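Local coordinates for protein glycosyl hydrolase, family 38 (Enterococcus faecalis, PDB 5KBP) that is probably an alpha-mannosidase of glycoside hydrolase family 38, removing alpha-linked mannose residues from carbohydrates, at residues N132-Q141 and W177-I185. Sequence-based numbering, arbitrary orientation.
Sequences NMGQTPQMMQ and WEGPDQTKI
A beta hairpin of the mixed sheet in the family 38 N-terminal domain, strands 174-178 and 184-189 joined by residues 179-183, which include a type I turn from Gly179 to Gln182, carries the short helix 136-141 and the loop before it on one side. Pro137 sits at the middle of this packing. Its CG lies over one face of the Trp177 indole, 4.0 Å from the centroid of the five-membered ring and 13° off the normal, a CH-pi contact. Thr136 CB makes a second CH-pi contact, over the six-membered ring, while Asn132 CB comes in at the ring edge, 3.5 Å from Trp177 CH2. The indole reaches back under the loop before the helix because its CG stands anti to the backbone N (chi1 -164°); its NE1 hydrogen-bonds to Gly283 O. Thr136 OG1 donates to Met133 O at 2.6 Å, tying that loop to the helix start. Pro137 CB also packs against Ile185 CG2, in the strand paired with that of Trp177, and Ile185 CD1 meets Met140 CG at 4.0 Å.

At the hairpin turn, Pro180 CG rests on the amide of Gln135, 3.7 Å from CD. Gln138 NE2 hydrogen-bonds to Gln135 OE1, arriving above the carbonyl plane, and to Phe890 O, while Gln138 OE1 accepts from Ile892 N; this links the helix to the C-terminal region of the chain. The Gln138 amide is stacked on the Asp181 carboxylate, their planes 23° apart, with Gln138 CD 3.1 Å from Asp181 OD2.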
loop_
_atom_site.group_PDB
_atom_site.type_symbol
_atom_site.label_atom_id
_atom_site.label_comp_id
_atom_site.label_asym_id
_atom_site.label_seq_id
_atom_site.Cartn_x
_atom_site.Cartn_y
_atom_site.Cartn_z
ATOM N N ASN A 132 -9.064 -28.464 1.969
ATOM C CA ASN A 132 -10.269 -28.062 1.260
ATOM C C ASN A 132 -11.479 -28.148 2.182
ATOM O O ASN A 132 -11.644 -29.125 2.918
ATOM C CB ASN A 132 -10.484 -28.928 0.017
ATOM C CG ASN A 132 -9.489 -28.614 -1.086
ATOM O OD1 ASN A 132 -9.733 -27.751 -1.929
ATOM N ND2 ASN A 132 -8.360 -29.312 -1.083
ATOM N N MET A 133 -12.316 -27.113 2.130
ATOM C CA MET A 133 -13.494 -27.038 2.983
ATOM C C MET A 133 -14.456 -28.185 2.687
ATOM O O MET A 133 -14.547 -28.679 1.560
ATOM C CB MET A 133 -14.201 -25.698 2.780
ATOM C CG MET A 133 -14.593 -25.445 1.334
ATOM S SD MET A 133 -15.369 -23.853 1.039
ATOM C CE MET A 133 -14.013 -22.741 1.359
ATOM N N GLY A 134 -15.187 -28.604 3.723
ATOM C CA GLY A 134 -16.114 -29.711 3.566
ATOM C C GLY A 134 -17.289 -29.399 2.662
ATOM O O GLY A 134 -17.822 -30.297 2.003
ATOM N N GLN A 135 -17.710 -28.136 2.612
ATOM C CA GLN A 135 -18.856 -27.729 1.806
ATOM C C GLN A 135 -18.503 -27.452 0.349
ATOM O O GLN A 135 -19.320 -26.851 -0.359
ATOM C CB GLN A 135 -19.517 -26.490 2.419
ATOM C CG GLN A 135 -20.358 -26.763 3.657
ATOM C CD GLN A 135 -21.741 -27.302 3.328
ATOM O OE1 GLN A 135 -21.959 -27.893 2.271
ATOM N NE2 GLN A 135 -22.687 -27.092 4.237
ATOM N N THR A 136 -17.325 -27.874 -0.112
ATOM C CA THR A 136 -16.943 -27.626 -1.503
ATOM C C THR A 136 -17.946 -28.181 -2.508
ATOM O O THR A 136 -18.305 -27.450 -3.448
ATOM C CB THR A 136 -15.538 -28.180 -1.768
ATOM O OG1 THR A 136 -14.619 -27.655 -0.804
ATOM C CG2 THR A 136 -15.073 -27.794 -3.161
ATOM N N PRO A 137 -18.434 -29.426 -2.393
ATOM C CA PRO A 137 -19.383 -29.916 -3.411
ATOM C C PRO A 137 -20.642 -29.075 -3.528
ATOM O O PRO A 137 -21.075 -28.772 -4.647
ATOM C CB PRO A 137 -19.697 -31.342 -2.938
ATOM C CG PRO A 137 -18.522 -31.736 -2.128
ATOM C CD PRO A 137 -18.090 -30.488 -1.428
ATOM N N GLN A 138 -21.245 -28.684 -2.403
ATOM C CA GLN A 138 -22.451 -27.865 -2.472
ATOM C C GLN A 138 -22.150 -26.482 -3.035
ATOM O O GLN A 138 -22.939 -25.940 -3.817
ATOM C CB GLN A 138 -23.100 -27.751 -1.093
ATOM C CG GLN A 138 -24.429 -27.011 -1.114
ATOM C CD GLN A 138 -25.018 -26.811 0.266
ATOM O OE1 GLN A 138 -26.201 -26.507 0.407
ATOM N NE2 GLN A 138 -24.192 -26.973 1.293
ATOM N N MET A 139 -21.009 -25.898 -2.658
ATOM C CA MET A 139 -20.665 -24.570 -3.156
ATOM C C MET A 139 -20.322 -24.606 -4.641
ATOM O O MET A 139 -20.630 -23.661 -5.375
ATOM C CB MET A 139 -19.510 -23.986 -2.345
ATOM C CG MET A 139 -19.848 -23.748 -0.878
ATOM S SD MET A 139 -18.546 -22.891 0.022
ATOM C CE MET A 139 -18.473 -21.344 -0.878
ATOM N N MET A 140 -19.679 -25.683 -5.102
ATOM C CA MET A 140 -19.447 -25.845 -6.535
ATOM C C MET A 140 -20.767 -25.982 -7.282
ATOM O O MET A 140 -20.987 -25.332 -8.311
ATOM C CB MET A 140 -18.557 -27.063 -6.801
ATOM C CG MET A 140 -17.137 -26.954 -6.273
ATOM S SD MET A 140 -16.306 -25.440 -6.778
ATOM C CE MET A 140 -15.967 -24.712 -5.177
ATOM N N GLN A 141 -21.665 -26.828 -6.768
ATOM C CA GLN A 141 -22.948 -27.043 -7.427
ATOM C C GLN A 141 -23.792 -25.776 -7.420
ATOM O O GLN A 141 -24.497 -25.485 -8.394
ATOM C CB GLN A 141 -23.696 -28.191 -6.749
ATOM C CG GLN A 141 -24.380 -29.140 -7.715
ATOM C CD GLN A 141 -23.393 -29.893 -8.587
ATOM O OE1 GLN A 141 -23.034 -29.440 -9.674
ATOM N NE2 GLN A 141 -22.949 -31.052 -8.114
ATOM N N TRP A 177 -16.772 -36.673 -4.769
ATOM C CA TRP A 177 -16.623 -35.842 -3.580
ATOM C C TRP A 177 -18.014 -35.461 -3.095
ATOM O O TRP A 177 -18.716 -34.684 -3.751
ATOM C CB TRP A 177 -15.777 -34.606 -3.875
ATOM C CG TRP A 177 -15.274 -33.928 -2.642
ATOM C CD1 TRP A 177 -15.495 -34.306 -1.349
ATOM C CD2 TRP A 177 -14.458 -32.753 -2.583
ATOM N NE1 TRP A 177 -14.870 -33.437 -0.490
ATOM C CE2 TRP A 177 -14.226 -32.474 -1.221
ATOM C CE3 TRP A 177 -13.902 -31.908 -3.549
ATOM C CZ2 TRP A 177 -13.464 -31.387 -0.803
ATOM C CZ3 TRP A 177 -13.144 -30.830 -3.129
ATOM C CH2 TRP A 177 -12.932 -30.580 -1.770
ATOM N N GLU A 178 -18.409 -36.007 -1.950
ATOM C CA GLU A 178 -19.722 -35.767 -1.368
ATOM C C GLU A 178 -19.577 -34.882 -0.138
ATOM O O GLU A 178 -18.779 -35.181 0.756
ATOM C CB GLU A 178 -20.400 -37.088 -1.002
ATOM C CG GLU A 178 -21.777 -36.937 -0.384
ATOM C CD GLU A 178 -22.461 -38.272 -0.158
ATOM O OE1 GLU A 178 -22.081 -39.257 -0.825
ATOM O OE2 GLU A 178 -23.373 -38.336 0.692
ATOM N N GLY A 179 -20.345 -33.793 -0.098
ATOM C CA GLY A 179 -20.313 -32.894 1.029
ATOM C C GLY A 179 -21.215 -33.355 2.152
ATOM O O GLY A 179 -21.881 -34.397 2.082
ATOM N N PRO A 180 -21.246 -32.562 3.228
ATOM C CA PRO A 180 -22.105 -32.913 4.370
ATOM C C PRO A 180 -23.588 -32.868 4.051
ATOM O O PRO A 180 -24.369 -33.541 4.735
ATOM C CB PRO A 180 -21.727 -31.869 5.429
ATOM C CG PRO A 180 -21.204 -30.712 4.645
ATOM C CD PRO A 180 -20.508 -31.308 3.453
ATOM N N ASP A 181 -24.004 -32.106 3.043
ATOM C CA ASP A 181 -25.395 -32.073 2.612
ATOM C C ASP A 181 -25.707 -33.132 1.564
ATOM O O ASP A 181 -26.747 -33.043 0.902
ATOM C CB ASP A 181 -25.746 -30.690 2.062
ATOM C CG ASP A 181 -25.070 -30.404 0.739
ATOM O OD1 ASP A 181 -23.883 -30.762 0.585
ATOM O OD2 ASP A 181 -25.730 -29.834 -0.154
ATOM N N GLN A 182 -24.826 -34.118 1.393
ATOM C CA GLN A 182 -24.932 -35.205 0.423
ATOM C C GLN A 182 -24.840 -34.728 -1.021
ATOM O O GLN A 182 -25.068 -35.524 -1.942
ATOM C CB GLN A 182 -26.216 -36.022 0.617
ATOM C CG GLN A 182 -26.329 -36.669 1.990
ATOM C CD GLN A 182 -27.407 -37.732 2.050
ATOM O OE1 GLN A 182 -28.214 -37.762 2.980
ATOM N NE2 GLN A 182 -27.421 -38.617 1.061
ATOM N N THR A 183 -24.513 -33.458 -1.252
ATOM C CA THR A 183 -24.216 -33.004 -2.604
ATOM C C THR A 183 -22.911 -33.632 -3.075
ATOM O O THR A 183 -21.923 -33.676 -2.337
ATOM C CB THR A 183 -24.121 -31.478 -2.654
ATOM O OG1 THR A 183 -25.360 -30.904 -2.217
ATOM C CG2 THR A 183 -23.832 -31.006 -4.073
ATOM N N LYS A 184 -22.912 -34.122 -4.311
ATOM C CA LYS A 184 -21.814 -34.919 -4.837
ATOM C C LYS A 184 -21.325 -34.326 -6.150
ATOM O O LYS A 184 -22.125 -34.069 -7.057
ATOM C CB LYS A 184 -22.262 -36.375 -5.022
ATOM C CG LYS A 184 -21.517 -37.164 -6.080
ATOM C CD LYS A 184 -21.938 -38.624 -6.030
ATOM C CE LYS A 184 -21.909 -39.273 -7.403
ATOM N NZ LYS A 184 -22.912 -38.674 -8.328
ATOM N N ILE A 185 -20.014 -34.103 -6.244
ATOM C CA ILE A 185 -19.377 -33.595 -7.450
ATOM C C ILE A 185 -18.297 -34.583 -7.882
ATOM O O ILE A 185 -17.934 -35.504 -7.151
ATOM C CB ILE A 185 -18.778 -32.189 -7.254
ATOM C CG1 ILE A 185 -17.654 -32.231 -6.216
ATOM C CG2 ILE A 185 -19.854 -31.205 -6.834
ATOM C CD1 ILE A 185 -16.853 -30.949 -6.125
#